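Local coordinates for protein putative agmatine deiminase (Streptococcus mutans, PDB 2EWO) that probably catalyses the hydrolysis of agmatine to N-carbamoylputrescine and ammonia, at residues A[29-34]-A[64-69]; A[92-97]-A[135-140]; A[101-106]-A[139-144]; A[116-121]-A[158-163]. All coordinates share one frame; numbering follows the deposited sequence.

Contact 1. Residues A[29-34]-A[64-69]; sequences MLWPWR and LCVPPL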
loop_
_atom_site.group_PDB
_atom_site.type_symbol
_atom_site.label_atom_id
_atom_site.label_comp_id
_atom_site.label_asym_id
_atom_site.label_seq_id
_atom_site.Cartn_x
_atom_site.Cartn_y
_atom_site.Cartn_z
HETATM N N MSE A 29 -15.270 14.154 7.893
HETATM C CA MSE A 29 -15.801 13.243 6.883
HETATM C C MSE A 29 -14.686 12.559 6.070
HETATM O O MSE A 29 -13.664 13.167 5.746
HETATM C CB MSE A 29 -16.810 13.957 5.966
HETATM C CG MSE A 29 -16.338 15.225 5.243
HETATM SE SE MSE A 29 -17.762 16.043 4.096
HETATM C CE MSE A 29 -17.657 14.839 2.553
ATOM N N LEU A 30 -14.892 11.276 5.777
ATOM C CA LEU A 30 -13.928 10.468 5.034
ATOM C C LEU A 30 -13.980 10.640 3.508
ATOM O O LEU A 30 -14.457 11.657 3.009
ATOM C CB LEU A 30 -14.103 8.989 5.402
ATOM C CG LEU A 30 -13.618 8.579 6.798
ATOM C CD1 LEU A 30 -14.120 7.188 7.122
ATOM C CD2 LEU A 30 -12.089 8.640 6.855
ATOM N N TRP A 31 -13.488 9.652 2.769
ATOM C CA TRP A 31 -13.470 9.743 1.315
ATOM C C TRP A 31 -13.677 8.389 0.659
ATOM O O TRP A 31 -12.869 7.482 0.821
ATOM C CB TRP A 31 -12.137 10.320 0.860
ATOM C CG TRP A 31 -12.087 10.691 -0.591
ATOM C CD1 TRP A 31 -11.558 9.957 -1.621
ATOM C CD2 TRP A 31 -12.517 11.930 -1.161
ATOM N NE1 TRP A 31 -11.624 10.673 -2.797
ATOM C CE2 TRP A 31 -12.209 11.886 -2.541
ATOM C CE3 TRP A 31 -13.132 13.078 -0.637
ATOM C CZ2 TRP A 31 -12.494 12.945 -3.401
ATOM C CZ3 TRP A 31 -13.414 14.130 -1.488
ATOM C CH2 TRP A 31 -13.094 14.057 -2.859
ATOM N N PRO A 32 -14.756 8.243 -0.114
ATOM C CA PRO A 32 -15.076 6.991 -0.802
ATOM C C PRO A 32 -14.057 6.605 -1.855
ATOM O O PRO A 32 -13.581 7.457 -2.607
ATOM C CB PRO A 32 -16.439 7.280 -1.410
ATOM C CG PRO A 32 -16.329 8.739 -1.748
ATOM C CD PRO A 32 -15.716 9.295 -0.485
ATOM N N TRP A 33 -13.729 5.318 -1.912
ATOM C CA TRP A 33 -12.758 4.845 -2.895
ATOM C C TRP A 33 -12.964 3.420 -3.422
ATOM O O TRP A 33 -12.813 3.182 -4.618
ATOM C CB TRP A 33 -11.320 4.970 -2.338
ATOM C CG TRP A 33 -11.062 4.113 -1.131
ATOM C CD1 TRP A 33 -11.388 4.403 0.166
ATOM C CD2 TRP A 33 -10.566 2.766 -1.127
ATOM N NE1 TRP A 33 -11.139 3.316 0.972
ATOM C CE2 TRP A 33 -10.639 2.298 0.206
ATOM C CE3 TRP A 33 -10.078 1.905 -2.123
ATOM C CZ2 TRP A 33 -10.242 1.007 0.569
ATOM C CZ3 TRP A 33 -9.684 0.616 -1.757
ATOM C CH2 TRP A 33 -9.771 0.183 -0.424
ATOM N N ARG A 34 -13.328 2.479 -2.557
ATOM C CA ARG A 34 -13.456 1.095 -3.008
ATOM C C ARG A 34 -14.516 0.781 -4.066
ATOM O O ARG A 34 -15.678 1.161 -3.937
ATOM C CB ARG A 34 -13.628 0.168 -1.807
ATOM C CG ARG A 34 -14.864 0.422 -0.989
ATOM C CD ARG A 34 -14.854 -0.484 0.222
ATOM N NE ARG A 34 -14.534 -1.862 -0.145
ATOM C CZ ARG A 34 -13.994 -2.745 0.686
ATOM N NH1 ARG A 34 -13.710 -2.391 1.934
ATOM N NH2 ARG A 34 -13.724 -3.976 0.268
ATOM N N LEU A 64 -11.682 16.997 5.926
ATOM C CA LEU A 64 -11.803 15.935 4.946
ATOM C C LEU A 64 -10.604 14.970 5.026
ATOM O O LEU A 64 -9.492 15.332 4.645
ATOM C CB LEU A 64 -11.878 16.595 3.570
ATOM C CG LEU A 64 -12.319 15.757 2.386
ATOM C CD1 LEU A 64 -13.749 15.319 2.630
ATOM C CD2 LEU A 64 -12.188 16.542 1.103
ATOM N N CYS A 65 -10.822 13.747 5.509
ATOM C CA CYS A 65 -9.725 12.781 5.635
ATOM C C CYS A 65 -9.670 11.777 4.501
ATOM O O CYS A 65 -10.522 10.900 4.416
ATOM C CB CYS A 65 -9.867 12.018 6.939
ATOM S SG CYS A 65 -10.315 13.082 8.283
ATOM N N VAL A 66 -8.669 11.863 3.636
ATOM C CA VAL A 66 -8.646 10.900 2.547
ATOM C C VAL A 66 -7.429 9.980 2.523
ATOM O O VAL A 66 -6.323 10.361 2.936
ATOM C CB VAL A 66 -8.809 11.609 1.158
ATOM C CG1 VAL A 66 -9.784 12.761 1.292
ATOM C CG2 VAL A 66 -7.471 12.091 0.620
ATOM N N PRO A 67 -7.640 8.726 2.091
ATOM C CA PRO A 67 -6.561 7.754 2.010
ATOM C C PRO A 67 -5.471 8.378 1.181
ATOM O O PRO A 67 -5.755 9.199 0.323
ATOM C CB PRO A 67 -7.227 6.576 1.311
ATOM C CG PRO A 67 -8.570 6.578 1.940
ATOM C CD PRO A 67 -8.942 8.054 1.916
ATOM N N PRO A 68 -4.210 8.009 1.446
ATOM C CA PRO A 68 -2.979 8.462 0.794
ATOM C C PRO A 68 -2.981 8.358 -0.725
ATOM O O PRO A 68 -2.300 9.121 -1.403
ATOM C CB PRO A 68 -1.929 7.564 1.416
ATOM C CG PRO A 68 -2.460 7.389 2.806
ATOM C CD PRO A 68 -3.897 7.096 2.559
ATOM N N LEU A 69 -3.746 7.409 -1.253
ATOM C CA LEU A 69 -3.823 7.183 -2.698
ATOM C C LEU A 69 -4.686 8.171 -3.478
ATOM O O LEU A 69 -4.480 8.371 -4.673
ATOM C CB LEU A 69 -4.332 5.772 -2.956
ATOM C CG LEU A 69 -3.356 4.690 -2.529
ATOM C CD1 LEU A 69 -4.032 3.347 -2.627
ATOM C CD2 LEU A 69 -2.119 4.755 -3.411
#
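Met-29 and Leu-64 pair in a parallel beta bridge that joins strands 24-29 and 62-66, neighbours in one sheet of the alpha/beta-propeller (pentein) fold; helix 43-57, in the chain between them, makes this a beta-alpha-beta unit. Cys-65 N donates to Met-29 O over 2.9 Å, with 161° at the hydrogen. On the sheet face shared by Met-29 and Leu-64, the selenomethionine carbon CG lies 3.7 Å from CD1 of Leu-64, and its chain then bends so that CE also approaches that methyl. The other branch of Leu-64, CD2, comes 3.7 Å from CZ3 of Trp-31. Trp-31 carries its CG anti to the backbone N (chi1 -170°), which lays the indole alongside Val-66, the two side chains pointing the same way. Helix 43-57 covers Met-29, while helix 71-79 covers Leu-64 and Val-66 and reaches Trp-31 through Ala-74. Leu-30 has its CB turned from strand 62-66, yet CD2 returns to within 4.0 Å of Cys-65 CB. Past the strand end the contact continues through Trp-33, whose NE1 bonds to the carbonyl of Asn-93 and whose CD1 rests 4.0 Å from the ring carbon CG of Pro-67.

Contact 2. Residues A[92-97]-A[135-140]; sequences TNDDAW and DQDALV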
loop_
_atom_site.group_PDB
_atom_site.type_symbol
_atom_site.label_atom_id
_atom_site.label_comp_id
_atom_site.label_asym_id
_atom_site.label_seq_id
_atom_site.Cartn_x
_atom_site.Cartn_y
_atom_site.Cartn_z
ATOM N N THR A 92 -6.256 6.734 6.266
ATOM C CA THR A 92 -6.709 5.501 5.598
ATOM C C THR A 92 -8.035 5.001 6.175
ATOM O O THR A 92 -8.316 5.194 7.357
ATOM C CB THR A 92 -5.692 4.326 5.747
ATOM O OG1 THR A 92 -5.635 3.911 7.112
ATOM C CG2 THR A 92 -4.316 4.725 5.290
ATOM N N ASN A 93 -8.839 4.347 5.344
ATOM C CA ASN A 93 -10.124 3.804 5.779
ATOM C C ASN A 93 -10.577 2.777 4.772
ATOM O O ASN A 93 -10.274 2.887 3.583
ATOM C CB ASN A 93 -11.174 4.902 5.852
ATOM C CG ASN A 93 -11.466 5.506 4.491
ATOM O OD1 ASN A 93 -12.024 4.842 3.614
ATOM N ND2 ASN A 93 -11.071 6.769 4.301
ATOM N N ASP A 94 -11.319 1.784 5.238
ATOM C CA ASP A 94 -11.810 0.742 4.344
ATOM C C ASP A 94 -13.029 1.222 3.575
ATOM O O ASP A 94 -13.324 0.729 2.481
ATOM C CB ASP A 94 -12.138 -0.509 5.151
ATOM C CG ASP A 94 -10.919 -1.068 5.856
ATOM O OD1 ASP A 94 -9.947 -1.400 5.140
ATOM O OD2 ASP A 94 -10.941 -1.160 7.105
ATOM N N ASP A 95 -13.727 2.184 4.175
ATOM C CA ASP A 95 -14.905 2.801 3.585
ATOM C C ASP A 95 -15.217 4.100 4.302
ATOM O O ASP A 95 -14.936 4.233 5.494
ATOM C CB ASP A 95 -16.112 1.881 3.657
ATOM C CG ASP A 95 -16.944 1.960 2.409
ATOM O OD1 ASP A 95 -16.509 2.662 1.470
ATOM O OD2 ASP A 95 -18.017 1.332 2.348
ATOM N N ALA A 96 -15.813 5.043 3.569
ATOM C CA ALA A 96 -16.137 6.370 4.099
ATOM C C ALA A 96 -17.422 6.457 4.915
ATOM O O ALA A 96 -18.466 6.764 4.365
ATOM C CB ALA A 96 -16.191 7.373 2.952
ATOM N N TRP A 97 -17.347 6.201 6.220
ATOM C CA TRP A 97 -18.525 6.286 7.087
ATOM C C TRP A 97 -18.168 6.823 8.479
ATOM O O TRP A 97 -18.552 6.269 9.516
ATOM C CB TRP A 97 -19.221 4.923 7.188
ATOM C CG TRP A 97 -19.580 4.381 5.833
ATOM C CD1 TRP A 97 -18.853 3.497 5.089
ATOM C CD2 TRP A 97 -20.687 4.780 5.008
ATOM N NE1 TRP A 97 -19.432 3.326 3.855
ATOM C CE2 TRP A 97 -20.559 4.102 3.778
ATOM C CE3 TRP A 97 -21.771 5.650 5.189
ATOM C CZ2 TRP A 97 -21.476 4.267 2.727
ATOM C CZ3 TRP A 97 -22.683 5.814 4.142
ATOM C CH2 TRP A 97 -22.527 5.125 2.930
ATOM N N ASP A 135 -10.266 -3.264 9.869
ATOM C CA ASP A 135 -9.252 -2.873 10.826
ATOM C C ASP A 135 -8.779 -1.439 10.646
ATOM O O ASP A 135 -8.451 -0.775 11.624
ATOM C CB ASP A 135 -8.076 -3.858 10.758
ATOM C CG ASP A 135 -7.512 -4.008 9.355
ATOM O OD1 ASP A 135 -8.277 -4.371 8.428
ATOM O OD2 ASP A 135 -6.291 -3.772 9.182
ATOM N N GLN A 136 -8.744 -0.954 9.409
ATOM C CA GLN A 136 -8.308 0.421 9.176
ATOM C C GLN A 136 -9.371 1.418 9.657
ATOM O O GLN A 136 -9.041 2.527 10.077
ATOM C CB GLN A 136 -7.995 0.667 7.693
ATOM C CG GLN A 136 -6.742 -0.037 7.161
ATOM C CD GLN A 136 -5.479 0.253 7.970
ATOM O OE1 GLN A 136 -5.162 1.409 8.254
ATOM N NE2 GLN A 136 -4.746 -0.800 8.334
ATOM N N ASP A 137 -10.641 1.017 9.597
ATOM C CA ASP A 137 -11.737 1.869 10.042
ATOM C C ASP A 137 -11.709 1.913 11.566
ATOM O O ASP A 137 -11.951 2.957 12.166
ATOM C CB ASP A 137 -13.104 1.338 9.558
ATOM C CG ASP A 137 -13.297 1.452 8.023
ATOM O OD1 ASP A 137 -12.822 2.440 7.406
ATOM O OD2 ASP A 137 -13.956 0.556 7.441
ATOM N N ALA A 138 -11.419 0.787 12.202
ATOM C CA ALA A 138 -11.356 0.785 13.660
ATOM C C ALA A 138 -10.200 1.674 14.135
ATOM O O ALA A 138 -10.006 1.875 15.334
ATOM C CB ALA A 138 -11.180 -0.631 14.184
ATOM N N LEU A 139 -9.422 2.200 13.199
ATOM C CA LEU A 139 -8.320 3.074 13.570
ATOM C C LEU A 139 -8.735 4.529 13.462
ATOM O O LEU A 139 -8.291 5.376 14.237
ATOM C CB LEU A 139 -7.116 2.826 12.669
ATOM C CG LEU A 139 -6.124 1.778 13.180
ATOM C CD1 LEU A 139 -5.356 1.185 12.012
ATOM C CD2 LEU A 139 -5.198 2.423 14.204
ATOM N N VAL A 140 -9.596 4.810 12.494
ATOM C CA VAL A 140 -10.082 6.154 12.256
ATOM C C VAL A 140 -10.446 6.930 13.520
ATOM O O VAL A 140 -10.008 8.075 13.679
ATOM C CB VAL A 140 -11.301 6.134 11.324
ATOM C CG1 VAL A 140 -11.629 7.544 10.885
ATOM C CG2 VAL A 140 -11.023 5.247 10.115
#
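The carboxylates of Asp-94 and Asp-137 meet almost at right angles, their planes 80° apart, and the Asp-94 carboxylate stands nearly as steeply, at 79°, to the amide of Gln-136. Through these groups the loop after strand 86-90 is bound to the beginning of the 137-146 helical region. Asp-137 OD1 is approached from above its carboxylate plane by Asp-94 N, which donates a hydrogen bond of 2.7 Å; Asp-95 N adds a weak one to the same oxygen. In return, OD2 of Asp-94 takes weak bonds from the backbone N of Gln-136 and of Asp-137, the latter 3.3 Å from that oxygen. The side chain of Asp-94 crosses that of Gln-136, placing OD2 3.5 Å from Gln-136 CB. Gln-136 is bent at chi2 (-54°), which turns its amide toward Thr-92, and there Thr-92 OG1 donates to Gln-136 OE1 over 2.8 Å. Val-140 completes the contact one helical turn on, its CG2 lying 3.9 Å from Thr-92 O. Asp-95 points its carboxylate elsewhere: OD2 receives the indole N-H of Trp-97, in the plane of that ring, and OD1 receives Trp-38 NE1. Glu-90 of a second subunit accepts from Thr-92 N, so the loop also borders an interface between chains. Asp-94 and Asp-137 each accept backbone N-H groups of the opposite segment. With OD2 of Asp-94 and OD2 of Asp-137 only 3.5 Å apart and both acceptors, these donors, together with a weak bond between Tyr-131 OH and Asp-137 OD2, would offset the gathering of negative charge.

Contact 3. Residues A[101-106]-A[139-144]; sequences CGPTFL and LVARKV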
loop_
_atom_site.group_PDB
_atom_site.type_symbol
_atom_site.label_atom_id
_atom_site.label_comp_id
_atom_site.label_asym_id
_atom_site.label_seq_id
_atom_site.Cartn_x
_atom_site.Cartn_y
_atom_site.Cartn_z
ATOM N N CYS A 101 -17.680 4.510 12.422
ATOM C CA CYS A 101 -16.373 4.210 12.950
ATOM C C CYS A 101 -15.787 5.388 13.711
ATOM O O CYS A 101 -15.112 5.192 14.714
ATOM C CB CYS A 101 -15.438 3.763 11.818
ATOM S SG CYS A 101 -15.179 4.917 10.425
ATOM N N GLY A 102 -16.072 6.606 13.255
ATOM C CA GLY A 102 -15.554 7.815 13.905
ATOM C C GLY A 102 -15.725 7.963 15.413
ATOM O O GLY A 102 -16.404 7.158 16.043
ATOM N N PRO A 103 -15.112 8.985 16.028
ATOM C CA PRO A 103 -15.213 9.212 17.468
ATOM C C PRO A 103 -16.500 9.937 17.822
ATOM O O PRO A 103 -16.994 10.761 17.053
ATOM C CB PRO A 103 -13.994 10.070 17.756
ATOM C CG PRO A 103 -13.988 10.970 16.589
ATOM C CD PRO A 103 -14.250 10.004 15.413
ATOM N N THR A 104 -17.036 9.624 18.993
ATOM C CA THR A 104 -18.262 10.239 19.481
ATOM C C THR A 104 -17.803 11.133 20.613
ATOM O O THR A 104 -17.706 10.696 21.756
ATOM C CB THR A 104 -19.239 9.161 20.033
ATOM O OG1 THR A 104 -19.577 8.235 18.992
ATOM C CG2 THR A 104 -20.507 9.790 20.562
ATOM N N PHE A 105 -17.509 12.387 20.289
ATOM C CA PHE A 105 -17.024 13.347 21.282
ATOM C C PHE A 105 -17.872 13.559 22.541
ATOM O O PHE A 105 -19.032 13.160 22.617
ATOM C CB PHE A 105 -16.783 14.682 20.602
ATOM C CG PHE A 105 -15.882 14.582 19.420
ATOM C CD1 PHE A 105 -16.395 14.312 18.158
ATOM C CD2 PHE A 105 -14.519 14.757 19.560
ATOM C CE1 PHE A 105 -15.562 14.218 17.043
ATOM C CE2 PHE A 105 -13.676 14.666 18.455
ATOM C CZ PHE A 105 -14.203 14.396 17.191
ATOM N N LEU A 106 -17.262 14.179 23.539
ATOM C CA LEU A 106 -17.934 14.445 24.794
ATOM C C LEU A 106 -17.523 15.828 25.259
ATOM O O LEU A 106 -16.672 16.473 24.646
ATOM C CB LEU A 106 -17.534 13.409 25.849
ATOM C CG LEU A 106 -17.784 11.933 25.522
ATOM C CD1 LEU A 106 -17.075 11.075 26.539
ATOM C CD2 LEU A 106 -19.274 11.631 25.512
ATOM N N LEU A 139 -9.422 2.200 13.199
ATOM C CA LEU A 139 -8.320 3.074 13.570
ATOM C C LEU A 139 -8.735 4.529 13.462
ATOM O O LEU A 139 -8.291 5.376 14.237
ATOM C CB LEU A 139 -7.116 2.826 12.669
ATOM C CG LEU A 139 -6.124 1.778 13.180
ATOM C CD1 LEU A 139 -5.356 1.185 12.012
ATOM C CD2 LEU A 139 -5.198 2.423 14.204
ATOM N N VAL A 140 -9.596 4.810 12.494
ATOM C CA VAL A 140 -10.082 6.154 12.256
ATOM C C VAL A 140 -10.446 6.930 13.520
ATOM O O VAL A 140 -10.008 8.075 13.679
ATOM C CB VAL A 140 -11.301 6.134 11.324
ATOM C CG1 VAL A 140 -11.629 7.544 10.885
ATOM C CG2 VAL A 140 -11.023 5.247 10.115
ATOM N N ALA A 141 -11.230 6.332 14.422
ATOM C CA ALA A 141 -11.621 7.046 15.654
ATOM C C ALA A 141 -10.429 7.465 16.513
ATOM O O ALA A 141 -10.344 8.620 16.938
ATOM C CB ALA A 141 -12.588 6.213 16.476
ATOM N N ARG A 142 -9.502 6.538 16.747
ATOM C CA ARG A 142 -8.316 6.825 17.548
ATOM C C ARG A 142 -7.451 7.866 16.843
ATOM O O ARG A 142 -6.988 8.820 17.462
ATOM C CB ARG A 142 -7.502 5.547 17.755
ATOM C CG ARG A 142 -6.296 5.692 18.669
ATOM C CD ARG A 142 -6.717 5.667 20.121
ATOM N NE ARG A 142 -5.627 5.953 21.051
ATOM C CZ ARG A 142 -5.203 7.176 21.371
ATOM N NH1 ARG A 142 -5.772 8.245 20.834
ATOM N NH2 ARG A 142 -4.225 7.332 22.254
ATOM N N LYS A 143 -7.243 7.673 15.543
ATOM C CA LYS A 143 -6.426 8.588 14.744
ATOM C C LYS A 143 -6.923 10.040 14.768
ATOM O O LYS A 143 -6.142 10.985 14.908
ATOM C CB LYS A 143 -6.364 8.129 13.282
ATOM C CG LYS A 143 -5.439 6.956 12.958
ATOM C CD LYS A 143 -5.466 6.695 11.437
ATOM C CE LYS A 143 -4.780 5.393 11.011
ATOM N NZ LYS A 143 -4.981 5.082 9.557
ATOM N N VAL A 144 -8.226 10.218 14.611
ATOM C CA VAL A 144 -8.789 11.554 14.615
ATOM C C VAL A 144 -8.723 12.196 16.015
ATOM O O VAL A 144 -8.638 13.414 16.136
ATOM C CB VAL A 144 -10.232 11.520 14.072
ATOM C CG1 VAL A 144 -11.049 10.586 14.910
ATOM C CG2 VAL A 144 -10.833 12.915 14.062
#
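The 2.8 Å bond from Lys-143 N to Leu-139 O, followed by that from Val-144 N to Val-140 O, shapes the helical turn whose Val-140, Ala-141 and Val-144 meet Cys-101, Gly-102 and Pro-103. Between the two segments themselves the contact is apolar packing. Ala-141 occupies its middle: its methyl lies against the backbone of Cys-101 and Gly-102, with Ala-141 CB 3.2 Å from Cys-101 O. The same Ala-141 CB is 3.7 Å from Gly-102 C. Here the backbones come nearest, with the CA atoms of Gly-102 and Ala-141 4.4 Å apart. One turn further along the helix, Val-144 places its CG1 between its own N and carbonyl carbon (chi1 58°), and this branch reaches the Pro-103 ring at CD and CG, the CD atom 3.3 Å away. The two side chains run at a slant to one another. At the other end Cys-101 SG approaches Val-140, 4.2 Å from CB and equally near CG2. Ala-141 also touches Asp-117 of strand 113-119, and Pro-103 touches Cys-145 of the same helix. Away from the loop, Lys-143 NZ forms a salt bridge with Glu-90 of a second subunit, where Arg-142 and Leu-139 pack as well, so the helix is held between its own sheet and the neighbouring chain. Strand 104-107 pairs antiparallel with 113-119, and a crossover through helix 137-146 leads to 152-155, parallel to 113-119: the beta-beta-alpha-beta module of the pentein fold.

Contact 4. Residues A[116-121]-A[158-163]; sequences VDWEFN and FVLEGG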
loop_
_atom_site.group_PDB
_atom_site.type_symbol
_atom_site.label_atom_id
_atom_site.label_comp_id
_atom_site.label_asym_id
_atom_site.label_seq_id
_atom_site.Cartn_x
_atom_site.Cartn_y
_atom_site.Cartn_z
ATOM N N VAL A 116 -15.590 9.116 23.196
ATOM C CA VAL A 116 -15.799 7.706 23.484
ATOM C C VAL A 116 -15.609 6.928 22.198
ATOM O O VAL A 116 -16.363 7.101 21.243
ATOM C CB VAL A 116 -17.215 7.429 24.048
ATOM C CG1 VAL A 116 -18.246 8.195 23.255
ATOM C CG2 VAL A 116 -17.519 5.936 23.987
ATOM N N ASP A 117 -14.582 6.086 22.171
ATOM C CA ASP A 117 -14.297 5.281 20.993
ATOM C C ASP A 117 -14.915 3.898 21.176
ATOM O O ASP A 117 -14.545 3.160 22.090
ATOM C CB ASP A 117 -12.779 5.190 20.783
ATOM C CG ASP A 117 -12.396 4.293 19.620
ATOM O OD1 ASP A 117 -13.250 4.031 18.742
ATOM O OD2 ASP A 117 -11.225 3.862 19.577
ATOM N N TRP A 118 -15.876 3.568 20.315
ATOM C CA TRP A 118 -16.560 2.278 20.373
ATOM C C TRP A 118 -15.812 1.261 19.518
ATOM O O TRP A 118 -14.841 1.590 18.829
ATOM C CB TRP A 118 -18.008 2.393 19.853
ATOM C CG TRP A 118 -18.800 3.609 20.335
ATOM C CD1 TRP A 118 -18.972 4.796 19.672
ATOM C CD2 TRP A 118 -19.476 3.759 21.593
ATOM N NE1 TRP A 118 -19.703 5.669 20.438
ATOM C CE2 TRP A 118 -20.024 5.059 21.622
ATOM C CE3 TRP A 118 -19.670 2.919 22.703
ATOM C CZ2 TRP A 118 -20.748 5.540 22.715
ATOM C CZ3 TRP A 118 -20.392 3.403 23.788
ATOM C CH2 TRP A 118 -20.919 4.699 23.783
ATOM N N GLU A 119 -16.272 0.020 19.565
ATOM C CA GLU A 119 -15.662 -1.032 18.770
ATOM C C GLU A 119 -16.439 -1.078 17.475
ATOM O O GLU A 119 -17.663 -1.037 17.490
ATOM C CB GLU A 119 -15.798 -2.370 19.472
ATOM C CG GLU A 119 -15.394 -2.324 20.902
ATOM C CD GLU A 119 -14.345 -3.347 21.202
ATOM O OE1 GLU A 119 -14.573 -4.524 20.851
ATOM O OE2 GLU A 119 -13.300 -2.981 21.785
ATOM N N PHE A 120 -15.736 -1.172 16.356
ATOM C CA PHE A 120 -16.385 -1.209 15.047
ATOM C C PHE A 120 -16.131 -2.545 14.360
ATOM O O PHE A 120 -14.987 -2.968 14.249
ATOM C CB PHE A 120 -15.830 -0.080 14.177
ATOM C CG PHE A 120 -16.389 -0.045 12.786
ATOM C CD1 PHE A 120 -17.714 0.315 12.567
ATOM C CD2 PHE A 120 -15.580 -0.348 11.692
ATOM C CE1 PHE A 120 -18.228 0.378 11.284
ATOM C CE2 PHE A 120 -16.080 -0.289 10.400
ATOM C CZ PHE A 120 -17.409 0.075 10.195
ATOM N N ASN A 121 -17.177 -3.210 13.884
ATOM C CA ASN A 121 -16.967 -4.488 13.217
ATOM C C ASN A 121 -17.645 -4.545 11.853
ATOM O O ASN A 121 -18.021 -5.615 11.382
ATOM C CB ASN A 121 -17.465 -5.630 14.100
ATOM C CG ASN A 121 -18.925 -5.493 14.442
ATOM O OD1 ASN A 121 -19.526 -6.398 15.019
ATOM N ND2 ASN A 121 -19.508 -4.347 14.091
ATOM N N PHE A 158 -17.479 -3.797 23.337
ATOM C CA PHE A 158 -18.788 -3.210 23.083
ATOM C C PHE A 158 -18.781 -2.568 21.696
ATOM O O PHE A 158 -18.259 -1.469 21.524
ATOM C CB PHE A 158 -19.114 -2.140 24.123
ATOM C CG PHE A 158 -20.513 -1.628 24.023
ATOM C CD1 PHE A 158 -20.855 -0.689 23.061
ATOM C CD2 PHE A 158 -21.504 -2.129 24.846
ATOM C CE1 PHE A 158 -22.171 -0.260 22.918
ATOM C CE2 PHE A 158 -22.818 -1.709 24.713
ATOM C CZ PHE A 158 -23.152 -0.772 23.746
ATOM N N VAL A 159 -19.363 -3.252 20.713
ATOM C CA VAL A 159 -19.412 -2.743 19.344
ATOM C C VAL A 159 -20.650 -1.896 19.033
ATOM O O VAL A 159 -21.759 -2.413 18.914
ATOM C CB VAL A 159 -19.311 -3.910 18.310
ATOM C CG1 VAL A 159 -20.274 -5.029 18.677
ATOM C CG2 VAL A 159 -19.614 -3.397 16.908
ATOM N N LEU A 160 -20.446 -0.591 18.894
ATOM C CA LEU A 160 -21.530 0.331 18.584
ATOM C C LEU A 160 -21.070 1.313 17.510
ATOM O O LEU A 160 -19.902 1.684 17.465
ATOM C CB LEU A 160 -21.933 1.101 19.838
ATOM C CG LEU A 160 -23.062 2.114 19.658
ATOM C CD1 LEU A 160 -24.354 1.375 19.325
ATOM C CD2 LEU A 160 -23.222 2.946 20.928
ATOM N N GLU A 161 -21.982 1.727 16.640
ATOM C CA GLU A 161 -21.632 2.679 15.594
ATOM C C GLU A 161 -22.354 3.997 15.832
ATOM O O GLU A 161 -23.513 4.008 16.241
ATOM C CB GLU A 161 -21.988 2.117 14.217
ATOM C CG GLU A 161 -23.223 1.245 14.203
ATOM C CD GLU A 161 -22.967 -0.150 14.749
ATOM O OE1 GLU A 161 -22.288 -0.943 14.054
ATOM O OE2 GLU A 161 -23.441 -0.447 15.872
ATOM N N GLY A 162 -21.659 5.103 15.581
ATOM C CA GLY A 162 -22.234 6.424 15.781
ATOM C C GLY A 162 -23.669 6.622 15.310
ATOM O O GLY A 162 -24.539 6.955 16.110
ATOM N N GLY A 163 -23.926 6.417 14.022
ATOM C CA GLY A 163 -25.269 6.606 13.502
ATOM C C GLY A 163 -26.313 5.576 13.912
ATOM O O GLY A 163 -27.168 5.224 13.112
#
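Leu-160 sets its CD2 methyl squarely over the six-membered ring of Trp-118, 3.7 Å from the centroid and 4° off the ring normal, a CH-pi contact on strand 113-119 in the propeller-like pentein fold. Val-116 CG2 lies against the opposite face of the indole, displaced toward its rim, so the ring is sandwiched between two aliphatic groups. Leu-160 runs alongside Trp-118 with its CG anti to the backbone N (chi1 180°), which carries the branch out along the indole. Phe-158 also lies alongside the tryptophan but meets it obliquely: its CD1 is 3.8 Å from Trp-118 CE3, with the centroids of the two six-membered rings 5.8 Å apart and their planes steeply inclined to each other. On the indole's five-membered ring, NE1 is bonded to Thr-104 OG1 of strand 104-107, which fixes the turn of the ring. Helix 191-202 packs on the cluster through Leu-202, against Trp-118, and Lys-197, against Phe-158.

The backbones are joined by one clear bond, from Glu-119 N to Phe-158 O, 3.2 Å long with 155° at the hydrogen. The CG of Glu-119, beside its own backbone N, packs against that same Phe-158 carbonyl, and the bend at chi2 then turns the carboxylate. Glu-161 directs its carboxylate elsewhere, into a salt bridge with Arg-185, while Gly-163 N is held by Asp-100. The two segments cross steeply, closest at Glu-119 and Val-159, whose CA-H approaches Glu-119 O, with 3.1 Å between Val-159 CA and that oxygen.

The four contacts follow one path through the fold: the centres of contacts 1 and 2 lie about 9 Å apart, those of 2 and 3 about 10 Å, those of 3 and 4 about 9 Å, whereas 1 and 4 are about 20 Å apart. Contact 1 closes along the chain before the others open. Contacts 2 and 3 end on helix 137-146 and share Leu-139 and Val-140; contact 4 alternates with both in sequence. Trp-33 and Arg-34 bond to the backbone of 92-97, linking contacts 1 and 2, while Thr-104 joins contacts 3 and 4 through neighbouring strands 104-107 and 113-119. Two separate sheets are thereby tied together through loop 92-97 and helix 137-146.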